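Local coordinates for gdp-l-fucose synthetase (Naegleria fowleri, PDB 6AQZ), which binds NADP and probably catalyses the NADPH-dependent epimerisation and reduction of GDP-4-keto-6-deoxy-D-mannose to GDP-L-fucose, at residues 247-251 / 252-256; 205-208 / 209-213; 135-138 / 139-143. All coordinates share one frame; numbering follows the deposited sequence.

Contact 1: 247-251 / 252-256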
loop_
_atom_site.group_PDB
_atom_site.type_symbol
_atom_site.label_atom_id
_atom_site.label_comp_id
_atom_site.label_asym_id
_atom_site.label_seq_id
_atom_site.Cartn_x
_atom_site.Cartn_y
_atom_site.Cartn_z
ATOM N N LEU A 247 13.591 21.892 2.948
ATOM C CA LEU A 247 14.030 20.580 2.483
ATOM C C LEU A 247 15.542 20.455 2.594
ATOM O O LEU A 247 16.059 19.403 2.989
ATOM C CB LEU A 247 13.561 20.333 1.044
ATOM C CG LEU A 247 14.016 19.105 0.245
ATOM C CD1 LEU A 247 13.588 17.769 0.923
ATOM C CD2 LEU A 247 13.418 19.162 -1.132
ATOM N N LEU A 248 16.275 21.515 2.221
ATOM C CA LEU A 248 17.731 21.450 2.300
ATOM C C LEU A 248 18.214 21.365 3.749
ATOM O O LEU A 248 19.138 20.602 4.051
ATOM C CB LEU A 248 18.349 22.633 1.567
ATOM C CG LEU A 248 18.166 22.445 0.055
ATOM C CD1 LEU A 248 18.559 23.702 -0.722
ATOM C CD2 LEU A 248 18.890 21.209 -0.472
ATOM N N TRP A 249 17.600 22.127 4.654
ATOM C CA TRP A 249 17.894 21.940 6.070
ATOM C C TRP A 249 17.673 20.485 6.494
ATOM O O TRP A 249 18.490 19.908 7.219
ATOM C CB TRP A 249 17.034 22.891 6.908
ATOM C CG TRP A 249 17.182 22.673 8.357
ATOM C CD1 TRP A 249 18.038 23.313 9.205
ATOM C CD2 TRP A 249 16.461 21.724 9.158
ATOM N NE1 TRP A 249 17.900 22.825 10.482
ATOM C CE2 TRP A 249 16.935 21.852 10.485
ATOM C CE3 TRP A 249 15.463 20.781 8.881
ATOM C CZ2 TRP A 249 16.440 21.078 11.537
ATOM C CZ3 TRP A 249 14.973 19.995 9.932
ATOM C CH2 TRP A 249 15.469 20.150 11.238
ATOM N N THR A 250 16.583 19.876 6.032
ATOM C CA THR A 250 16.284 18.485 6.373
ATOM C C THR A 250 17.401 17.549 5.916
ATOM O O THR A 250 17.868 16.711 6.683
ATOM C CB THR A 250 14.926 18.095 5.763
ATOM O OG1 THR A 250 13.888 18.898 6.343
ATOM C CG2 THR A 250 14.588 16.618 5.987
ATOM N N MET A 251 17.872 17.704 4.684
ATOM C CA MET A 251 18.984 16.891 4.198
ATOM C C MET A 251 20.236 17.105 5.037
ATOM O O MET A 251 21.056 16.198 5.186
ATOM C CB MET A 251 19.273 17.228 2.731
ATOM C CG MET A 251 20.471 16.539 2.103
ATOM S SD MET A 251 20.722 17.091 0.363
ATOM C CE MET A 251 21.280 18.756 0.580
ATOM N N PHE A 252 20.446 18.326 5.515
ATOM C CA PHE A 252 21.675 18.615 6.236
ATOM C C PHE A 252 21.635 18.134 7.681
ATOM O O PHE A 252 22.686 17.820 8.243
ATOM C CB PHE A 252 21.948 20.119 6.235
ATOM C CG PHE A 252 22.256 20.682 4.878
ATOM C CD1 PHE A 252 22.815 19.895 3.891
ATOM C CD2 PHE A 252 21.975 22.005 4.593
ATOM C CE1 PHE A 252 23.104 20.423 2.650
ATOM C CE2 PHE A 252 22.252 22.537 3.345
ATOM C CZ PHE A 252 22.813 21.737 2.370
ATOM N N ASN A 253 20.453 18.108 8.299
ATOM C CA ASN A 253 20.371 18.032 9.749
ATOM C C ASN A 253 19.514 16.881 10.281
ATOM O O ASN A 253 19.765 16.398 11.380
ATOM C CB ASN A 253 19.837 19.363 10.302
ATOM C CG ASN A 253 20.753 20.536 9.994
ATOM O OD1 ASN A 253 21.778 20.704 10.642
ATOM N ND2 ASN A 253 20.379 21.362 8.989
ATOM N N TYR A 254 18.514 16.437 9.530
ATOM C CA TYR A 254 17.442 15.610 10.079
ATOM C C TYR A 254 17.766 14.129 9.928
ATOM O O TYR A 254 17.955 13.642 8.805
ATOM C CB TYR A 254 16.132 15.964 9.395
ATOM C CG TYR A 254 14.889 15.379 9.989
ATOM C CD1 TYR A 254 14.450 15.766 11.257
ATOM C CD2 TYR A 254 14.085 14.520 9.248
ATOM C CE1 TYR A 254 13.273 15.255 11.789
ATOM C CE2 TYR A 254 12.913 14.015 9.765
ATOM C CZ TYR A 254 12.505 14.378 11.029
ATOM O OH TYR A 254 11.328 13.866 11.518
ATOM N N GLN A 255 17.816 13.423 11.067
ATOM C CA GLN A 255 18.233 12.029 11.142
ATOM C C GLN A 255 17.083 11.066 11.355
ATOM O O GLN A 255 17.297 9.861 11.297
ATOM C CB GLN A 255 19.230 11.826 12.297
ATOM C CG GLN A 255 20.592 12.353 12.047
ATOM C CD GLN A 255 21.481 12.214 13.236
ATOM O OE1 GLN A 255 21.016 12.212 14.378
ATOM N NE2 GLN A 255 22.775 12.110 12.992
ATOM N N SER A 256 15.910 11.558 11.704
ATOM C CA SER A 256 14.785 10.693 12.002
ATOM C C SER A 256 14.162 10.162 10.712
ATOM O O SER A 256 14.086 10.869 9.698
ATOM C CB SER A 256 13.760 11.484 12.816
ATOM O OG SER A 256 12.495 10.873 12.894
#

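Contact 2: 205-208 / 209-213. With NAP (NADP nicotinamide-adenine-dinucleotide phosphate), chain G.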
loop_
_atom_site.group_PDB
_atom_site.type_symbol
_atom_site.label_atom_id
_atom_site.label_comp_id
_atom_site.label_asym_id
_atom_site.label_seq_id
_atom_site.Cartn_x
_atom_site.Cartn_y
_atom_site.Cartn_z
ATOM N N GLY A 205 -4.392 22.317 -12.836
ATOM C CA GLY A 205 -3.446 22.805 -11.850
ATOM C C GLY A 205 -4.028 23.074 -10.465
ATOM O O GLY A 205 -5.218 22.979 -10.217
ATOM N N HIS A 206 -3.137 23.394 -9.530
ATOM C CA HIS A 206 -3.553 23.734 -8.178
ATOM C C HIS A 206 -4.280 25.070 -8.156
ATOM O O HIS A 206 -4.170 25.887 -9.074
ATOM C CB HIS A 206 -2.352 23.796 -7.234
ATOM C CG HIS A 206 -1.618 22.500 -7.129
ATOM N ND1 HIS A 206 -2.261 21.279 -7.197
ATOM C CD2 HIS A 206 -0.300 22.227 -6.966
ATOM C CE1 HIS A 206 -1.368 20.311 -7.091
ATOM N NE2 HIS A 206 -0.171 20.858 -6.947
ATOM N N VAL A 207 -4.995 25.302 -7.055
ATOM C CA VAL A 207 -5.886 26.452 -6.944
ATOM C C VAL A 207 -5.127 27.762 -7.146
ATOM O O VAL A 207 -5.534 28.622 -7.936
ATOM C CB VAL A 207 -6.602 26.421 -5.589
ATOM C CG1 VAL A 207 -7.256 27.753 -5.321
ATOM C CG2 VAL A 207 -7.629 25.272 -5.572
ATOM N N LEU A 208 -4.015 27.931 -6.429
ATOM C CA LEU A 208 -3.296 29.204 -6.457
ATOM C C LEU A 208 -2.683 29.476 -7.823
ATOM O O LEU A 208 -2.933 30.559 -8.383
ATOM C CB LEU A 208 -2.264 29.223 -5.327
ATOM C CG LEU A 208 -1.652 30.529 -4.837
ATOM C CD1 LEU A 208 -1.112 30.386 -3.395
ATOM C CD2 LEU A 208 -0.553 30.938 -5.788
ATOM N N PRO A 209 -1.899 28.573 -8.423
ATOM C CA PRO A 209 -1.412 28.857 -9.780
ATOM C C PRO A 209 -2.540 29.028 -10.783
ATOM O O PRO A 209 -2.400 29.821 -11.721
ATOM C CB PRO A 209 -0.533 27.641 -10.104
ATOM C CG PRO A 209 -0.949 26.585 -9.159
ATOM C CD PRO A 209 -1.389 27.282 -7.925
ATOM N N GLY A 210 -3.656 28.309 -10.613
ATOM C CA GLY A 210 -4.799 28.515 -11.486
ATOM C C GLY A 210 -5.397 29.896 -11.322
ATOM O O GLY A 210 -5.758 30.554 -12.307
ATOM N N LEU A 211 -5.460 30.385 -10.083
ATOM C CA LEU A 211 -5.964 31.735 -9.884
ATOM C C LEU A 211 -5.058 32.755 -10.568
ATOM O O LEU A 211 -5.542 33.747 -11.121
ATOM C CB LEU A 211 -6.085 32.036 -8.400
ATOM C CG LEU A 211 -7.295 31.356 -7.763
ATOM C CD1 LEU A 211 -7.359 31.692 -6.287
ATOM C CD2 LEU A 211 -8.586 31.723 -8.469
ATOM N N MET A 212 -3.743 32.509 -10.568
ATOM C CA MET A 212 -2.821 33.414 -11.252
ATOM C C MET A 212 -3.070 33.438 -12.749
ATOM O O MET A 212 -3.121 34.510 -13.359
ATOM C CB MET A 212 -1.372 33.030 -10.976
ATOM C CG MET A 212 -0.896 33.460 -9.619
ATOM S SD MET A 212 0.832 33.066 -9.342
ATOM C CE MET A 212 0.980 33.631 -7.651
ATOM N N HIS A 213 -3.249 32.266 -13.356
ATOM C CA HIS A 213 -3.490 32.215 -14.791
ATOM C C HIS A 213 -4.842 32.827 -15.124
ATOM O O HIS A 213 -4.992 33.503 -16.152
ATOM C CB HIS A 213 -3.425 30.769 -15.281
ATOM C CG HIS A 213 -3.282 30.641 -16.765
ATOM N ND1 HIS A 213 -3.331 29.428 -17.416
ATOM C CD2 HIS A 213 -3.105 31.576 -17.724
ATOM C CE1 HIS A 213 -3.176 29.621 -18.713
ATOM N NE2 HIS A 213 -3.038 30.916 -18.926
HETATM P PA NAP G . 5.441 18.770 -10.603
HETATM O O1A NAP G . 4.237 18.205 -11.292
HETATM O O2A NAP G . 5.696 20.254 -10.554
HETATM O O5B NAP G . 6.830 18.076 -11.170
HETATM C C5B NAP G . 6.765 16.727 -10.866
HETATM C C4B NAP G . 8.109 16.107 -11.336
HETATM O O4B NAP G . 8.001 14.667 -11.472
HETATM C C3B NAP G . 8.588 16.717 -12.715
HETATM O O3B NAP G . 9.983 16.854 -12.716
HETATM C C2B NAP G . 8.281 15.565 -13.683
HETATM O O2B NAP G . 9.143 15.458 -14.696
HETATM C C1B NAP G . 8.633 14.362 -12.708
HETATM N N9A NAP G . 8.123 13.091 -13.209
HETATM C C8A NAP G . 6.805 12.689 -13.289
HETATM N N7A NAP G . 6.659 11.443 -13.795
HETATM C C5A NAP G . 7.954 11.035 -14.066
HETATM C C6A NAP G . 8.450 9.850 -14.602
HETATM N N6A NAP G . 7.579 8.820 -14.957
HETATM N N1A NAP G . 9.783 9.655 -14.758
HETATM C C2A NAP G . 10.558 10.710 -14.368
HETATM N N3A NAP G . 10.226 11.912 -13.850
HETATM C C4A NAP G . 8.887 12.044 -13.700
HETATM O O3 NAP G . 5.186 18.154 -9.073
HETATM P PN NAP G . 5.716 19.098 -7.906
HETATM O O1N NAP G . 7.145 19.468 -8.031
HETATM O O2N NAP G . 4.665 20.053 -7.388
HETATM O O5D NAP G . 5.774 18.015 -6.533
HETATM C C5D NAP G . 6.855 17.171 -6.560
HETATM C C4D NAP G . 6.754 16.412 -5.256
HETATM O O4D NAP G . 6.191 17.300 -4.276
HETATM C C3D NAP G . 5.691 15.229 -5.455
HETATM O O3D NAP G . 6.152 14.085 -4.822
HETATM C C2D NAP G . 4.417 15.791 -4.786
HETATM O O2D NAP G . 3.648 14.845 -4.151
HETATM C C1D NAP G . 5.048 16.692 -3.685
HETATM N N1N NAP G . 4.055 17.697 -3.207
HETATM C C2N NAP G . 3.680 18.801 -3.977
HETATM C C3N NAP G . 2.730 19.686 -3.511
HETATM C C7N NAP G . 2.330 20.857 -4.356
HETATM O O7N NAP G . 1.418 21.637 -4.035
HETATM N N7N NAP G . 2.999 21.086 -5.564
HETATM C C4N NAP G . 2.062 19.519 -2.200
HETATM C C5N NAP G . 2.514 18.304 -1.456
HETATM C C6N NAP G . 3.445 17.482 -1.945
HETATM P P2B NAP G . 8.734 16.399 -16.242
HETATM O O1X NAP G . 8.911 17.796 -15.730
HETATM O O2X NAP G . 9.827 15.858 -17.166
HETATM O O3X NAP G . 7.332 15.921 -16.473
#

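Contact 3: 135-138 / 139-143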
loop_
_atom_site.group_PDB
_atom_site.type_symbol
_atom_site.label_atom_id
_atom_site.label_comp_id
_atom_site.label_asym_id
_atom_site.label_seq_id
_atom_site.Cartn_x
_atom_site.Cartn_y
_atom_site.Cartn_z
ATOM N N ASP A 135 -8.854 10.287 6.542
ATOM C CA ASP A 135 -10.014 11.153 6.406
ATOM C C ASP A 135 -10.651 11.455 7.758
ATOM O O ASP A 135 -11.014 12.601 8.030
ATOM C CB ASP A 135 -11.033 10.539 5.449
ATOM C CG ASP A 135 -12.138 11.505 5.110
ATOM O OD1 ASP A 135 -11.804 12.646 4.707
ATOM O OD2 ASP A 135 -13.322 11.138 5.242
ATOM N N LYS A 136 -10.829 10.446 8.611
ATOM C CA LYS A 136 -11.332 10.688 9.965
ATOM C C LYS A 136 -10.134 11.039 10.845
ATOM O O LYS A 136 -9.305 10.179 11.158
ATOM C CB LYS A 136 -12.107 9.482 10.496
ATOM N N ILE A 137 -10.022 12.310 11.223
ATOM C CA ILE A 137 -8.816 12.776 11.891
ATOM C C ILE A 137 -9.166 14.019 12.687
ATOM O O ILE A 137 -10.135 14.721 12.382
ATOM C CB ILE A 137 -7.679 13.042 10.865
ATOM C CG1 ILE A 137 -6.318 13.118 11.547
ATOM C CG2 ILE A 137 -7.907 14.352 10.114
ATOM C CD1 ILE A 137 -5.173 13.077 10.560
ATOM N N GLU A 138 -8.390 14.279 13.726
ATOM C CA GLU A 138 -8.581 15.459 14.546
ATOM C C GLU A 138 -7.574 16.516 14.106
ATOM O O GLU A 138 -6.400 16.203 13.887
ATOM C CB GLU A 138 -8.395 15.103 16.020
ATOM C CG GLU A 138 -9.423 14.110 16.528
ATOM C CD GLU A 138 -10.480 14.785 17.371
ATOM O OE1 GLU A 138 -10.345 14.784 18.614
ATOM O OE2 GLU A 138 -11.434 15.346 16.790
ATOM N N TYR A 139 -8.050 17.760 13.965
ATOM C CA TYR A 139 -7.249 18.891 13.481
ATOM C C TYR A 139 -6.620 19.643 14.647
ATOM O O TYR A 139 -7.354 20.113 15.526
ATOM C CB TYR A 139 -8.094 19.835 12.633
ATOM C CG TYR A 139 -8.385 19.247 11.266
ATOM C CD1 TYR A 139 -7.431 19.298 10.262
ATOM C CD2 TYR A 139 -9.590 18.594 10.997
ATOM C CE1 TYR A 139 -7.669 18.743 9.018
ATOM C CE2 TYR A 139 -9.838 18.034 9.752
ATOM C CZ TYR A 139 -8.871 18.116 8.766
ATOM O OH TYR A 139 -9.084 17.567 7.522
ATOM N N PRO A 140 -5.284 19.795 14.709
ATOM C CA PRO A 140 -4.279 19.760 13.634
ATOM C C PRO A 140 -3.651 18.403 13.338
ATOM O O PRO A 140 -3.365 17.620 14.241
ATOM C CB PRO A 140 -3.209 20.756 14.113
ATOM C CG PRO A 140 -3.380 20.866 15.578
ATOM C CD PRO A 140 -4.718 20.290 15.976
ATOM N N ILE A 141 -3.414 18.167 12.053
ATOM C CA ILE A 141 -2.760 16.958 11.583
ATOM C C ILE A 141 -1.302 16.942 12.028
ATOM O O ILE A 141 -0.568 17.915 11.825
ATOM C CB ILE A 141 -2.851 16.900 10.054
ATOM C CG1 ILE A 141 -4.303 16.897 9.614
ATOM C CG2 ILE A 141 -2.120 15.687 9.525
ATOM C CD1 ILE A 141 -4.427 17.094 8.116
ATOM N N THR A 142 -0.877 15.840 12.646
ATOM C CA THR A 142 0.517 15.634 13.024
ATOM C C THR A 142 1.053 14.404 12.304
ATOM O O THR A 142 0.317 13.444 12.053
ATOM C CB THR A 142 0.715 15.422 14.544
ATOM O OG1 THR A 142 -0.250 14.479 15.031
ATOM C CG2 THR A 142 0.607 16.738 15.322
ATOM N N GLU A 143 2.370 14.391 12.102
ATOM C CA GLU A 143 3.015 13.351 11.308
ATOM C C GLU A 143 2.672 11.932 11.775
ATOM O O GLU A 143 2.538 11.025 10.945
ATOM C CB GLU A 143 4.532 13.573 11.344
ATOM C CG GLU A 143 4.999 14.880 10.666
ATOM C CD GLU A 143 5.051 16.048 11.623
ATOM O OE1 GLU A 143 4.292 16.036 12.616
ATOM O OE2 GLU A 143 5.844 16.975 11.386
#

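Contact 1: 247-251 / 252-256
Asn253 folds back over Trp249 in the last turn of helix 240-253, part of the Rossmann-type region of this NAD-dependent epimerase/dehydratase family member. The ND2 end of the carboxamide sits over one indole face, toward its rim, the two planes 30° apart, and ND2 is 3.1 Å from Trp249 CD1. One N-H goes to the backbone: Asn253 ND2 donates to Trp249 O at 3.0 Å, from 19° outside the carbonyl plane, which holds this end of the amide over the indole. Behind it, Asn253 CB makes a CH-pi contact 4.1 Å from the centroid of the five-membered ring of Trp249. With CG anti to the backbone N (chi1 175°), the indole is swung beside the carbonyl carbon, toward the helix end. Phe252, one turn after Leu248, lays a ring face against Leu248 O, 3.1 Å above its plane and toward the rim, while Phe252 N bonds to the same oxygen. Thr250 and Tyr254 run side by side, CG2 of the first 3.8 Å from CB of the second. Tyr254 is the first residue to leave helical geometry, yet its N still reaches Thr250 O at 2.9 Å. Beyond that, Lys123 NZ hydrogen-bonds both Met251 O and Tyr254 O.

Contact 2: 205-208 / 209-213
His206 O accepts Gly210 N at 2.9 Å, the first of three successive i to i+4 bonds that start helix 207-221; Val207 O to Leu211 N and Leu208 O to Met212 N continue the series, and His206 holds the N-cap position. Pro209 suits this first turn, where its missing N-H costs no bond; its ring packs against the N-cap residue, with CG 3.7 Å from His206 CB and 3.3 Å from His206 O. For the imidazole, chi1 (-61°) sets CG anti to the carbonyl carbon, and the ring reaches the cofactor: NE2 comes within 3.4 Å of NADP O7N, which lies oblique to the imidazole and places the helix start in the cofactor pocket. Further on, paired side chains one turn apart lie alongside each other and point the same way. Leu208 CD2 meets the methyl CE of the extended Met212 at 3.6 Å, whereas Val207 CG1 and Leu211 CD1 are more loosely matched at 4.1 Å. The apolar side of the turn faces two helices: Leu208 and Met212 rest on Ile325 of helix 321-335, and Leu208 also meets Val275 of helix 272-283, where Leu211 and Met212 share Ile279.

Contact 3: 135-138 / 139-143
Glu138 O, which accepts a hydrogen bond from Lys145 NZ, lies 3.4 Å from Pro140 O. Two acceptors this close would tend to repel, and the lysine's positive charge probably eases the pairing at the first oxygen. The peptide bond between Tyr139 and Pro140 is cis, and the chain turns back over residues 138-141, closest to type VIb, in the loop between strand 123-127 and helix 156-179. As expected for that class, Ile141 N stays 4.0 Å from Glu138 O and does not bond to it; Ile141 instead uses its backbone to hydrogen-bond Thr303 and Ser305. Ile137 touches the turn residue Tyr139 and the returning Ile141 with different branches. Its CG2 sits over one face of the Tyr139 ring, 4.1 Å above the plane and offset toward the rim, nearest to CZ. CD1 reaches instead to Ile141 CG1 at 4.0 Å. This division follows from chi1 of -163°: CG1 is anti to the backbone N, which leaves CG2 in the crowded position between N and carbonyl carbon. Both partner side chains cross Ile137 at about a right angle. Ile141 also packs on Phe133, and the Tyr139 hydroxyl makes a weak hydrogen bond with Gln299 NE2. Across the turn the side chains meet through hydrocarbon alone, consistent with a turn shaped by the cis peptide and apolar packing, with polar anchoring from Lys145, Thr303 and Ser305.

From the N terminus the order is contact 3, contact 2, contact 1, in series: none nests in or crosses another, and each joins residues adjacent in sequence, so no long loop is closed. Contact 3 turns the chain on the way from strand 123-127 to helix 156-179. Contact 2 starts helix 207-221 beside the nicotinamide and joins it to helices 272-283 and 321-335. Contact 1 ends helix 240-253, which packs on helix 35-46 and strands 123-127 and 184-194. Contacts 1 and 2 lie on opposite sides of the chain's centre, their centres 30 Å apart; contacts 1 and 3 approach to about 6 Å between nearest atoms without touching.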